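NTF2-like Protein (Anabaena variabilis ATCC 29413, PDB 3DMC) is of unknown function but adopts the NTF2-like fold of the SnoaL-like family, whose conical cavity often serves as a ligand-binding or active site in relatives. Local coordinates at residues Q23-G28 against T73-S78; F41-P46 against E58-F63; V109-D114 against C121-Y126. All blocks are in the same frame, centred on the assembly; numbering follows the deposited sequence. Where two conformers were deposited one is given.

How the contacts relate
The three contacts brace one mixed six-stranded sheet at different places. Contact 3 pairs strands 103-116 and 119-127 near its middle; contact 2 lays helix 57-69 over the adjoining strand 41-45; contact 1 ties the end of helix 9-27 to an outermost strand, 75-85. Contacts 2 and 3 have centres about 11 Å apart and touch directly, T42 and W44 exchanging backbone bonds with Y123. Contact 1 lies about 18 Å from contact 2 and 17 Å from contact 3, centre to centre. Along the chain, contact 2 falls between the two halves of contact 1, and contact 3 follows both. Contacts 1 and 2 set helices against the sheet, contact 3 joins two of its strands, and contacts 2 and 3 also meet the second subunit.

Contact 1. Residues Q23-G28 against T73-S78; sequences QGLATG and TGIQIS
A26 and G74 mark the closest backbone approach, with their CA atoms 4.4 Å apart, where the last turn of helix 9-27 meets the chain entering strand 75-85. The short axes come within 6.4 Å at 130°, so the strand departs at a slant to the helix. A single backbone hydrogen bond joins them: I75 N donates to L25 O over 2.9 Å, almost perfectly straight at 179° but arriving from above the carbonyl plane. G74 has positive phi, and a side chain there would run into the carbonyl oxygens of L25 and A26; its bareness lets the chain come this near. Beside it, A26 CA makes a CA-H...O contact of 3.4 Å with I75 O.

L25 supplies the largest single share of the buried surface. Its two methyls divide the work: CD2 lies 4.1 Å from I75 CD1, while CD1 is 4.2 Å from I77 CG1. On the more exposed flank, the bend of Q76 at chi2 (-63°) brings its amide back to the helix, NE2 resting 3.7 Å from A26 CB.

I75 and I77 also pack on D96 and F94 of strand 89-100, to which Q76 and S78 are bonded through their backbones. I77 reaches F18 and T22 as well, tying this edge strand to the body of helix 9-27 in the helix-on-sheet packing of the NTF2-like fold.

Contact 2. Residues F41-P46 against E58-F63; sequences FTFWFP and ERAKEF
F63 is gripped by two phenylalanines of strand 41-45 in two different ways, making an aromatic cluster where helix 57-69 packs on the sheet of the NTF2-like fold. It turns its edge to the face of F45, with centroids 5.1 Å apart and planes at 63°; F63 CZ comes within 3.5 Å of F45 CD1. P46 CD covers the opposite face of the F45 ring, which is thus held between proline and phenylalanine. F43 instead meets F63 obliquely, its CE2 lying over one face of F63 at 3.5 Å from CG.

F43 takes the crowded position between its backbone N and carbonyl carbon (chi1 61°), which points the ring at the helix backbone. There CE1 lies 3.6 Å from A60 CA, and CZ is 3.8 Å from R59 CG on the aliphatic part of the arginine. The small A60 side chain also receives F41, whose CE2 stands 3.9 Å from A60 CB. Strand and helix run at 39° with axes 8.9 Å apart, a spacing filled by these rings.

The guanidinium of R59 turns away from the rings: NH1 forms a salt bridge to E62 OE1 at 3.3 Å, its hydrogen bond a weak one, and NE bonds to N54 OD1. F50 adds another edge-to-face partner to F63. Between the two segments the attachment therefore rests on aromatic and apolar contacts, with the arginine's charge engaged outside that layer.

Contact 3. Residues V109-D114 against C121-Y126; sequences VAVSFD and CSYREY
R124 reaches across to S112 and D114 with one nitrogen: NH2 donates to S112 OG at 2.8 Å, in the guanidinium plane, and to D114 OD1 at 3.0 Å in a salt bridge. The carboxylate is met from above its plane, the two flat groups standing 55° apart. A bend at chi3 (-66°) turns the guanidinium along the sheet, so that NH1 can donate to S122 OG at 3.0 Å. D114 OD1 also bonds to T89, while a water links D114 OD2, as its acceptor, with S122 OG. Replacing R124 by an alanine would probably leave D114 without its intrachain counter-charge and E93 of the second subunit without one of its partners.

The backbone forms an antiparallel beta hairpin of the NTF2-like sheet. Reciprocal bonds join A110 with Y126 and S112 with R124; further along, D114 N gives to S122 O, and C121 N to D114 O at 2.9 Å. On the face carrying V111 and F113, Y123 OH donates to E125 OE1 at 2.8 Å. F113 presents its edge to Y123, F113 CE1 lying 3.6 Å from Y123 CD2. Across the dimer interface, R124 NE forms a salt bridge with E93 of the second subunit, which also bonds S112 OG and Y126 OH, and R82 of that subunit forms one with D114 OD2.

Contact 1. Residues Q23-G28 against T73-S78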
ATOM      1  N   GLN A  23      14.544  -8.978   8.975  1.00 11.52           N
ATOM      2  CA  GLN A  23      15.318 -10.113   9.525  1.00 12.37           C
ATOM      3  C   GLN A  23      14.531 -11.438   9.402  1.00 11.29           C
ATOM      4  O   GLN A  23      15.071 -12.487   9.041  1.00 12.02           O
ATOM      5  CB  GLN A  23      15.693  -9.838  10.977  1.00 14.50           C
ATOM      6  CG  GLN A  23      16.448 -10.959  11.625  1.00 13.55           C
ATOM      7  CD  GLN A  23      16.918 -10.609  13.024  1.00 18.54           C
ATOM      8  OE1 GLN A  23      16.806  -9.464  13.458  1.00 20.45           O
ATOM      9  NE2 GLN A  23      17.463 -11.597  13.727  1.00 18.35           N
ATOM     10  N   GLY A  24      13.227 -11.356   9.640  1.00 12.24           N
ATOM     11  CA  GLY A  24      12.369 -12.517   9.547  1.00 12.59           C
ATOM     12  C   GLY A  24      12.294 -13.016   8.129  1.00 11.27           C
ATOM     13  O   GLY A  24      12.364 -14.211   7.853  1.00 11.77           O
ATOM     14  N   LEU A  25      12.187 -12.081   7.192  1.00 10.38           N
ATOM     15  CA  LEU A  25      12.102 -12.462   5.804  1.00 12.94           C
ATOM     16  C   LEU A  25      13.406 -13.122   5.369  1.00 11.49           C
ATOM     17  O   LEU A  25      13.397 -14.074   4.628  1.00  9.59           O
ATOM     18  CB  LEU A  25      11.875 -11.257   4.920  1.00 10.27           C
ATOM     19  CG  LEU A  25      10.450 -10.720   4.970  1.00 10.66           C
ATOM     20  CD1 LEU A  25      10.397  -9.501   4.039  1.00 12.63           C
ATOM     21  CD2 LEU A  25       9.479 -11.813   4.499  1.00  6.91           C
ATOM     22  N   ALA A  26      14.531 -12.572   5.814  1.00 11.45           N
ATOM     23  CA  ALA A  26      15.851 -13.020   5.298  1.00 10.73           C
ATOM     24  C   ALA A  26      16.266 -14.334   5.928  1.00 12.29           C
ATOM     25  O   ALA A  26      17.012 -15.109   5.351  1.00 14.57           O
ATOM     26  CB  ALA A  26      16.938 -11.968   5.550  1.00 12.41           C
ATOM     27  N   THR A  27      15.795 -14.565   7.139  1.00 11.55           N
ATOM     28  CA  THR A  27      16.328 -15.659   7.991  1.00 13.36           C
ATOM     29  C   THR A  27      15.312 -16.695   8.466  1.00 12.24           C
ATOM     30  O   THR A  27      15.680 -17.797   8.863  1.00 15.80           O
ATOM     31  CB  THR A  27      17.020 -15.119   9.268  1.00 14.02           C
ATOM     32  OG1 THR A  27      16.044 -14.603  10.172  1.00 14.31           O
ATOM     33  CG2 THR A  27      18.087 -14.074   8.931  1.00 11.67           C
ATOM     34  N   GLY A  28      14.049 -16.314   8.461  1.00 12.86           N
ATOM     35  CA  GLY A  28      12.944 -17.173   8.869  1.00 15.08           C
ATOM     36  C   GLY A  28      12.784 -17.223  10.376  1.00 14.86           C
ATOM     37  O   GLY A  28      12.000 -17.986  10.931  1.00 17.78           O
ATOM     38  N   THR A  73      16.118 -20.016   1.355  1.00 15.29           N
ATOM     39  CA  THR A  73      17.221 -19.111   1.669  1.00 16.57           C
ATOM     40  C   THR A  73      16.751 -17.674   1.904  1.00 16.18           C
ATOM     41  O   THR A  73      17.544 -16.733   1.873  1.00 16.37           O
ATOM     42  CB  THR A  73      18.292 -19.141   0.620  1.00 15.49           C
ATOM     43  OG1 THR A  73      17.728 -18.916  -0.686  1.00 17.06           O
ATOM     44  CG2 THR A  73      19.007 -20.508   0.676  1.00 15.87           C
ATOM     45  N   GLY A  74      15.452 -17.570   2.175  1.00 14.03           N
ATOM     46  CA  GLY A  74      14.793 -16.310   2.510  1.00 13.06           C
ATOM     47  C   GLY A  74      14.399 -15.404   1.357  1.00 11.83           C
ATOM     48  O   GLY A  74      14.548 -15.705   0.187  1.00 12.97           O
ATOM     49  N   ILE A  75      13.854 -14.275   1.784  1.00  7.22           N
ATOM     50  CA  ILE A  75      13.473 -13.131   0.941  1.00  9.96           C
ATOM     51  C   ILE A  75      14.306 -11.932   1.355  1.00 10.78           C
ATOM     52  O   ILE A  75      14.493 -11.662   2.542  1.00 10.58           O
ATOM     53  CB  ILE A  75      12.003 -12.755   1.088  1.00  9.25           C
ATOM     54  CG1 ILE A  75      11.119 -13.839   0.480  1.00 12.34           C
ATOM     55  CG2 ILE A  75      11.673 -11.393   0.404  1.00  9.74           C
ATOM     56  CD1 ILE A  75       9.692 -13.756   0.936  1.00 11.34           C
ATOM     57  N   GLN A  76      14.846 -11.277   0.345  1.00 10.53           N
ATOM     58  CA  GLN A  76      15.626 -10.043   0.497  1.00 12.80           C
ATOM     59  C   GLN A  76      14.768  -8.824   0.147  1.00  8.26           C
ATOM     60  O   GLN A  76      13.933  -8.853  -0.794  1.00 10.42           O
ATOM     61  CB  GLN A  76      16.852 -10.026  -0.412  1.00 16.49           C
ATOM     62  CG  GLN A  76      18.001 -10.913   0.082  1.00 11.69           C
ATOM     63  CD  GLN A  76      18.563 -10.461   1.412  1.00 11.61           C
ATOM     64  OE1 GLN A  76      18.886  -9.292   1.601  1.00 12.47           O
ATOM     65  NE2 GLN A  76      18.652 -11.402   2.371  1.00 13.64           N
ATOM     66  N   ILE A  77      15.002  -7.761   0.893  1.00  9.70           N
ATOM     67  CA  ILE A  77      14.439  -6.446   0.578  1.00 12.88           C
ATOM     68  C   ILE A  77      15.476  -5.700  -0.235  1.00 13.69           C
ATOM     69  O   ILE A  77      16.534  -5.297   0.270  1.00 11.95           O
ATOM     70  CB  ILE A  77      13.966  -5.662   1.839  1.00 12.64           C
ATOM     71  CG1 ILE A  77      12.778  -6.381   2.454  1.00 14.61           C
ATOM     72  CG2 ILE A  77      13.561  -4.228   1.485  1.00 12.15           C
ATOM     73  CD1 ILE A  77      12.124  -5.625   3.604  1.00 16.12           C
ATOM     74  N   SER A  78      15.143  -5.592  -1.518  1.00 10.50           N
ATOM     75  CA  SER A  78      16.026  -5.069  -2.558  1.00 13.19           C
ATOM     76  C   SER A  78      16.149  -3.556  -2.408  1.00 14.71           C
ATOM     77  O   SER A  78      17.209  -2.959  -2.567  1.00 12.18           O
ATOM     78  CB  SER A  78      15.506  -5.450  -3.959  1.00 14.50           C
ATOM     79  OG  SER A  78      15.436  -6.871  -4.119  1.00 18.26           O
TER

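Contact 2. Residues F41-P46 against E58-F63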
ATOM      1  N   PHE A  41      -3.046  -8.049  18.509  1.00 15.10           N
ATOM      2  CA  PHE A  41      -2.500  -7.869  17.148  1.00 14.39           C
ATOM      3  C   PHE A  41      -3.432  -8.466  16.087  1.00 14.14           C
ATOM      4  O   PHE A  41      -3.894  -9.596  16.231  1.00 16.17           O
ATOM      5  CB  PHE A  41      -1.130  -8.546  17.039  1.00 13.84           C
ATOM      6  CG  PHE A  41      -0.509  -8.441  15.669  1.00 13.08           C
ATOM      7  CD1 PHE A  41       0.073  -7.260  15.257  1.00 12.45           C
ATOM      8  CD2 PHE A  41      -0.500  -9.538  14.793  1.00 16.37           C
ATOM      9  CE1 PHE A  41       0.669  -7.164  13.971  1.00 10.66           C
ATOM     10  CE2 PHE A  41       0.106  -9.452  13.516  1.00 12.33           C
ATOM     11  CZ  PHE A  41       0.678  -8.246  13.121  1.00  9.72           C
ATOM     12  N   THR A  42      -3.693  -7.705  15.020  1.00 12.06           N
ATOM     13  CA  THR A  42      -4.436  -8.253  13.864  1.00  8.77           C
ATOM     14  C   THR A  42      -3.650  -7.991  12.608  1.00 11.83           C
ATOM     15  O   THR A  42      -2.797  -7.103  12.563  1.00 10.57           O
ATOM     16  CB  THR A  42      -5.809  -7.615  13.662  1.00 14.53           C
ATOM     17  OG1 THR A  42      -5.652  -6.278  13.145  1.00 14.69           O
ATOM     18  CG2 THR A  42      -6.623  -7.615  14.940  1.00 13.54           C
ATOM     19  N   PHE A  43      -3.890  -8.813  11.615  1.00 11.17           N
ATOM     20  CA  PHE A  43      -3.185  -8.621  10.329  1.00 12.63           C
ATOM     21  C   PHE A  43      -4.122  -8.980   9.209  1.00 11.99           C
ATOM     22  O   PHE A  43      -4.920  -9.908   9.304  1.00 14.90           O
ATOM     23  CB  PHE A  43      -1.862  -9.395  10.216  1.00 13.88           C
ATOM     24  CG  PHE A  43      -1.983 -10.911  10.324  1.00 15.08           C
ATOM     25  CD1 PHE A  43      -2.155 -11.531  11.556  1.00 14.41           C
ATOM     26  CD2 PHE A  43      -1.879 -11.716   9.218  1.00 19.28           C
ATOM     27  CE1 PHE A  43      -2.243 -12.911  11.647  1.00 15.81           C
ATOM     28  CE2 PHE A  43      -1.980 -13.090   9.316  1.00 17.18           C
ATOM     29  CZ  PHE A  43      -2.156 -13.677  10.542  1.00 15.56           C
ATOM     30  N   TRP A  44      -4.015  -8.207   8.148  1.00  8.68           N
ATOM     31  CA  TRP A  44      -4.836  -8.413   6.940  1.00  8.72           C
ATOM     32  C   TRP A  44      -3.911  -8.813   5.778  1.00  8.36           C
ATOM     33  O   TRP A  44      -2.871  -8.197   5.555  1.00  9.64           O
ATOM     34  CB  TRP A  44      -5.568  -7.112   6.575  1.00  8.15           C
ATOM     35  CG  TRP A  44      -7.040  -7.204   6.418  1.00 11.56           C
ATOM     36  CD1 TRP A  44      -7.978  -6.845   7.342  1.00 15.18           C
ATOM     37  CD2 TRP A  44      -7.765  -7.641   5.260  1.00 13.48           C
ATOM     38  NE1 TRP A  44      -9.227  -7.054   6.843  1.00 19.33           N
ATOM     39  CE2 TRP A  44      -9.133  -7.544   5.568  1.00 15.62           C
ATOM     40  CE3 TRP A  44      -7.395  -8.133   4.014  1.00 11.39           C
ATOM     41  CZ2 TRP A  44     -10.133  -7.903   4.663  1.00 11.62           C
ATOM     42  CZ3 TRP A  44      -8.400  -8.487   3.102  1.00 13.12           C
ATOM     43  CH2 TRP A  44      -9.755  -8.384   3.450  1.00 15.27           C
ATOM     44  N   PHE A  45      -4.322  -9.838   5.046  1.00 11.06           N
ATOM     45  CA  PHE A  45      -3.552 -10.367   3.921  1.00 10.79           C
ATOM     46  C   PHE A  45      -4.481 -10.643   2.709  1.00  8.81           C
ATOM     47  O   PHE A  45      -5.641 -10.933   2.862  1.00 10.22           O
ATOM     48  CB  PHE A  45      -2.766 -11.601   4.398  1.00 10.46           C
ATOM     49  CG  PHE A  45      -1.799 -12.158   3.393  1.00 10.17           C
ATOM     50  CD1 PHE A  45      -0.513 -11.654   3.290  1.00  9.68           C
ATOM     51  CD2 PHE A  45      -2.169 -13.215   2.568  1.00  9.23           C
ATOM     52  CE1 PHE A  45       0.386 -12.190   2.373  1.00  9.34           C
ATOM     53  CE2 PHE A  45      -1.279 -13.743   1.652  1.00 12.62           C
ATOM     54  CZ  PHE A  45      -0.003 -13.235   1.557  1.00 12.03           C
ATOM     55  N   PRO A  46      -3.965 -10.498   1.475  1.00  8.41           N
ATOM     56  CA  PRO A  46      -4.918 -10.416   0.376  1.00  7.96           C
ATOM     57  C   PRO A  46      -5.595 -11.682  -0.077  1.00 10.34           C
ATOM     58  O   PRO A  46      -6.696 -11.619  -0.612  1.00 13.63           O
ATOM     59  CB  PRO A  46      -4.067  -9.851  -0.779  1.00 10.53           C
ATOM     60  CG  PRO A  46      -2.930  -9.160  -0.093  1.00 10.16           C
ATOM     61  CD  PRO A  46      -2.632 -10.009   1.086  1.00  9.99           C
ATOM     62  N   GLU A  58      -0.718 -16.013  18.050  1.00 17.21           N
ATOM     63  CA  GLU A  58      -0.556 -17.431  17.678  1.00 18.77           C
ATOM     64  C   GLU A  58      -0.739 -17.561  16.174  1.00 17.40           C
ATOM     65  O   GLU A  58       0.023 -18.225  15.483  1.00 16.87           O
ATOM     66  CB  GLU A  58      -1.587 -18.325  18.353  1.00 20.71           C
ATOM     67  CG  GLU A  58      -1.494 -18.347  19.870  1.00 27.64           C
ATOM     68  N   ARG A  59      -1.815 -16.956  15.707  1.00 17.37           N
ATOM     69  CA  ARG A  59      -2.143 -16.968  14.279  1.00 17.15           C
ATOM     70  C   ARG A  59      -1.065 -16.204  13.478  1.00 15.38           C
ATOM     71  O   ARG A  59      -0.678 -16.595  12.369  1.00 16.07           O
ATOM     72  CB  ARG A  59      -3.525 -16.383  14.022  1.00 17.87           C
ATOM     73  CG  ARG A  59      -3.911 -16.377  12.572  1.00 21.39           C
ATOM     74  CD  ARG A  59      -4.279 -17.750  12.068  1.00 27.34           C
ATOM     75  NE  ARG A  59      -5.044 -17.643  10.820  1.00 30.10           N
ATOM     76  CZ  ARG A  59      -5.248 -18.645   9.971  1.00 31.12           C
ATOM     77  NH1 ARG A  59      -4.732 -19.852  10.206  1.00 26.47           N
ATOM     78  NH2 ARG A  59      -5.941 -18.423   8.866  1.00 27.25           N
ATOM     79  N   ALA A  60      -0.535 -15.154  14.085  1.00 14.34           N
ATOM     80  CA  ALA A  60       0.550 -14.369  13.426  1.00 13.75           C
ATOM     81  C   ALA A  60       1.769 -15.262  13.210  1.00 15.98           C
ATOM     82  O   ALA A  60       2.367 -15.290  12.139  1.00 12.25           O
ATOM     83  CB  ALA A  60       0.925 -13.165  14.264  1.00 14.10           C
ATOM     84  N   LYS A  61       2.121 -16.015  14.235  1.00 14.03           N
ATOM     85  CA  LYS A  61       3.254 -16.947  14.125  1.00 15.12           C
ATOM     86  C   LYS A  61       3.052 -17.971  13.010  1.00 14.90           C
ATOM     87  O   LYS A  61       3.961 -18.292  12.232  1.00 14.26           O
ATOM     88  CB  LYS A  61       3.514 -17.679  15.447  1.00 17.07           C
ATOM     89  CG  LYS A  61       4.759 -18.511  15.355  1.00 18.98           C
ATOM     90  CD  LYS A  61       5.344 -18.876  16.699  1.00 24.82           C
ATOM     91  CE  LYS A  61       6.618 -19.703  16.513  1.00 26.68           C
ATOM     92  NZ  LYS A  61       6.850 -20.648  17.648  1.00 30.23           N
ATOM     93  N   GLU A  62       1.834 -18.461  12.907  1.00 13.55           N
ATOM     94  CA  GLU A  62       1.518 -19.443  11.869  1.00 15.45           C
ATOM     95  C   GLU A  62       1.796 -18.800  10.511  1.00 13.98           C
ATOM     96  O   GLU A  62       2.469 -19.357   9.653  1.00 15.15           O
ATOM     97  CB  GLU A  62       0.072 -19.880  11.957  1.00 18.00           C
ATOM     98  CG  GLU A  62      -0.231 -20.566  13.286  1.00 26.81           C
ATOM     99  CD  GLU A  62      -1.686 -20.978  13.450  1.00 32.35           C
ATOM    100  OE1 GLU A  62      -2.502 -20.759  12.522  1.00 36.05           O
ATOM    101  OE2 GLU A  62      -2.000 -21.529  14.524  1.00 43.74           O
ATOM    102  N   PHE A  63       1.236 -17.615  10.358  1.00 13.64           N
ATOM    103  CA  PHE A  63       1.375 -16.852   9.102  1.00 12.13           C
ATOM    104  C   PHE A  63       2.857 -16.637   8.711  1.00 12.09           C
ATOM    105  O   PHE A  63       3.321 -16.940   7.575  1.00 13.14           O
ATOM    106  CB  PHE A  63       0.676 -15.501   9.230  1.00 12.00           C
ATOM    107  CG  PHE A  63       0.913 -14.614   8.066  1.00 12.94           C
ATOM    108  CD1 PHE A  63       0.427 -14.955   6.825  1.00 17.22           C
ATOM    109  CD2 PHE A  63       1.665 -13.448   8.204  1.00 17.59           C
ATOM    110  CE1 PHE A  63       0.642 -14.138   5.732  1.00 17.53           C
ATOM    111  CE2 PHE A  63       1.902 -12.628   7.094  1.00 10.67           C
ATOM    112  CZ  PHE A  63       1.370 -12.980   5.865  1.00 18.44           C
TER

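Contact 3. Residues V109-D114 against C121-Y126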
ATOM      1  N   VAL A 109       5.665  -4.403  -2.758  1.00  8.97           N
ATOM      2  CA  VAL A 109       4.817  -4.599  -1.589  1.00  7.78           C
ATOM      3  C   VAL A 109       4.676  -3.314  -0.819  1.00  7.75           C
ATOM      4  O   VAL A 109       5.583  -2.511  -0.731  1.00  7.51           O
ATOM      5  CB  VAL A 109       5.388  -5.687  -0.650  1.00  8.07           C
ATOM      6  CG1 VAL A 109       4.352  -6.073   0.440  1.00  8.32           C
ATOM      7  CG2 VAL A 109       5.847  -6.923  -1.445  1.00  9.02           C
ATOM      8  N   ALA A 110       3.500  -3.146  -0.235  1.00  8.93           N
ATOM      9  CA  ALA A 110       3.317  -2.148   0.785  1.00  6.93           C
ATOM     10  C   ALA A 110       2.822  -2.851   2.036  1.00  7.50           C
ATOM     11  O   ALA A 110       1.863  -3.584   2.012  1.00  8.94           O
ATOM     12  CB  ALA A 110       2.329  -1.078   0.353  1.00  9.00           C
ATOM     13  N   VAL A 111       3.542  -2.657   3.124  0.50  6.88           N
ATOM     14  CA  VAL A 111       3.049  -3.088   4.426  0.50  8.45           C
ATOM     15  C   VAL A 111       2.864  -1.879   5.323  0.50  9.09           C
ATOM     16  O   VAL A 111       3.717  -0.993   5.425  0.50 10.53           O
ATOM     17  CB  VAL A 111       3.930  -4.152   5.121  0.50  8.88           C
ATOM     18  CG1 VAL A 111       4.118  -5.389   4.202  0.50  6.47           C
ATOM     19  CG2 VAL A 111       5.264  -3.564   5.598  0.50  8.01           C
ATOM     20  N   SER A 112       1.717  -1.900   5.978  1.00  9.11           N
ATOM     21  CA  SER A 112       1.241  -0.834   6.825  1.00  7.22           C
ATOM     22  C   SER A 112       1.157  -1.358   8.261  1.00  7.99           C
ATOM     23  O   SER A 112       0.609  -2.426   8.490  1.00  9.34           O
ATOM     24  CB  SER A 112      -0.145  -0.391   6.325  1.00  8.15           C
ATOM     25  OG  SER A 112      -0.649   0.689   7.073  1.00  8.89           O
ATOM     26  N   PHE A 113       1.793  -0.643   9.180  1.00  6.85           N
ATOM     27  CA  PHE A 113       1.698  -0.975  10.621  1.00  6.63           C
ATOM     28  C   PHE A 113       0.926   0.126  11.363  1.00  6.07           C
ATOM     29  O   PHE A 113       1.114   1.327  11.086  1.00 11.14           O
ATOM     30  CB  PHE A 113       3.103  -1.005  11.307  1.00  9.40           C
ATOM     31  CG  PHE A 113       4.104  -1.978  10.724  1.00 11.65           C
ATOM     32  CD1 PHE A 113       3.724  -3.096  10.046  1.00 10.55           C
ATOM     33  CD2 PHE A 113       5.471  -1.804  10.975  1.00 14.26           C
ATOM     34  CE1 PHE A 113       4.655  -3.997   9.539  1.00 16.21           C
ATOM     35  CE2 PHE A 113       6.388  -2.693  10.485  1.00 15.69           C
ATOM     36  CZ  PHE A 113       5.981  -3.812   9.774  1.00 13.77           C
ATOM     37  N   ASP A 114       0.148  -0.262  12.376  1.00  9.49           N
ATOM     38  CA  ASP A 114      -0.268   0.685  13.421  1.00 11.17           C
ATOM     39  C   ASP A 114       0.612   0.469  14.632  1.00 12.18           C
ATOM     40  O   ASP A 114       0.913  -0.673  15.002  1.00 13.26           O
ATOM     41  CB  ASP A 114      -1.719   0.473  13.841  1.00 10.65           C
ATOM     42  CG  ASP A 114      -2.698   1.055  12.871  1.00 13.48           C
ATOM     43  OD1 ASP A 114      -2.312   1.445  11.758  1.00 13.73           O
ATOM     44  OD2 ASP A 114      -3.881   1.170  13.242  1.00 18.82           O
ATOM     45  N   CYS A 121       0.290  -2.954  16.718  1.00 11.97           N
ATOM     46  CA  CYS A 121      -1.028  -3.543  17.027  1.00 12.00           C
ATOM     47  C   CYS A 121      -1.772  -4.044  15.792  1.00 11.46           C
ATOM     48  O   CYS A 121      -2.727  -4.812  15.873  1.00 11.76           O
ATOM     49  CB  CYS A 121      -1.911  -2.549  17.815  1.00 14.73           C
ATOM     50  SG  CYS A 121      -2.147  -0.926  17.065  1.00 16.05           S
ATOM     51  N   SER A 122      -1.289  -3.674  14.616  1.00  9.79           N
ATOM     52  CA  SER A 122      -1.889  -4.250  13.404  1.00  9.15           C
ATOM     53  C   SER A 122      -0.966  -4.111  12.200  1.00  9.30           C
ATOM     54  O   SER A 122      -0.039  -3.304  12.189  1.00  8.05           O
ATOM     55  CB  SER A 122      -3.230  -3.604  13.090  1.00 11.30           C
ATOM     56  OG  SER A 122      -3.049  -2.235  12.788  1.00 14.18           O
ATOM     57  N   TYR A 123      -1.295  -4.926  11.211  1.00 10.59           N
ATOM     58  CA  TYR A 123      -0.505  -5.108  10.006  1.00  8.48           C
ATOM     59  C   TYR A 123      -1.427  -5.325   8.823  1.00 10.56           C
ATOM     60  O   TYR A 123      -2.385  -6.054   8.916  1.00  8.72           O
ATOM     61  CB  TYR A 123       0.387  -6.339  10.251  1.00 11.47           C
ATOM     62  CG  TYR A 123       1.152  -6.947   9.099  1.00 13.19           C
ATOM     63  CD1 TYR A 123       0.509  -7.636   8.062  1.00 12.22           C
ATOM     64  CD2 TYR A 123       2.525  -6.897   9.085  1.00 14.99           C
ATOM     65  CE1 TYR A 123       1.238  -8.249   7.033  1.00  9.31           C
ATOM     66  CE2 TYR A 123       3.256  -7.484   8.073  1.00 12.40           C
ATOM     67  CZ  TYR A 123       2.620  -8.182   7.064  1.00  7.85           C
ATOM     68  OH  TYR A 123       3.402  -8.742   6.078  1.00 16.10           O
ATOM     69  N   ARG A 124      -1.100  -4.690   7.701  1.00  8.64           N
ATOM     70  CA  ARG A 124      -1.826  -4.857   6.461  1.00  9.41           C
ATOM     71  C   ARG A 124      -0.823  -4.912   5.332  1.00 11.69           C
ATOM     72  O   ARG A 124       0.077  -4.053   5.266  1.00  9.50           O
ATOM     73  CB  ARG A 124      -2.771  -3.683   6.212  1.00  9.14           C
ATOM     74  CG  ARG A 124      -3.879  -3.543   7.282  1.00  9.79           C
ATOM     75  CD  ARG A 124      -4.496  -2.120   7.284  1.00 10.51           C
ATOM     76  NE  ARG A 124      -3.502  -1.146   7.705  1.00 11.21           N
ATOM     77  CZ  ARG A 124      -3.139  -0.984   8.963  1.00 11.60           C
ATOM     78  NH1 ARG A 124      -3.787  -1.665   9.914  1.00 11.76           N
ATOM     79  NH2 ARG A 124      -2.187  -0.127   9.264  1.00 12.60           N
ATOM     80  N   GLU A 125      -0.983  -5.941   4.512  1.00  9.72           N
ATOM     81  CA  GLU A 125      -0.150  -6.187   3.336  1.00  9.76           C
ATOM     82  C   GLU A 125      -0.902  -6.043   2.024  1.00  8.31           C
ATOM     83  O   GLU A 125      -2.024  -6.539   1.842  1.00  9.69           O
ATOM     84  CB  GLU A 125       0.537  -7.560   3.425  1.00 10.27           C
ATOM     85  CG  GLU A 125       1.495  -7.768   2.248  1.00  7.31           C
ATOM     86  CD  GLU A 125       2.412  -8.969   2.352  1.00 16.17           C
ATOM     87  OE1 GLU A 125       2.677  -9.460   3.470  1.00 14.38           O
ATOM     88  OE2 GLU A 125       2.884  -9.405   1.273  1.00 17.45           O
ATOM     89  N   TYR A 126      -0.239  -5.329   1.109  1.00  7.08           N
ATOM     90  CA  TYR A 126      -0.765  -5.059  -0.244  1.00  6.77           C
ATOM     91  C   TYR A 126       0.284  -5.443  -1.303  1.00  6.70           C
ATOM     92  O   TYR A 126       1.486  -5.202  -1.110  1.00  9.84           O
ATOM     93  CB  TYR A 126      -1.089  -3.571  -0.420  1.00  7.85           C
ATOM     94  CG  TYR A 126      -2.012  -2.942   0.606  1.00  7.29           C
ATOM     95  CD1 TYR A 126      -1.543  -2.532   1.871  1.00  9.01           C
ATOM     96  CD2 TYR A 126      -3.367  -2.737   0.313  1.00  7.78           C
ATOM     97  CE1 TYR A 126      -2.383  -1.916   2.784  1.00  7.17           C
ATOM     98  CE2 TYR A 126      -4.234  -2.140   1.261  1.00 10.12           C
ATOM     99  CZ  TYR A 126      -3.724  -1.743   2.506  1.00  9.28           C
ATOM    100  OH  TYR A 126      -4.571  -1.139   3.428  1.00 12.06           O
TER
HETATM  101  O   HOH W   1      -4.920  -1.019  14.572  1.00 15.77           O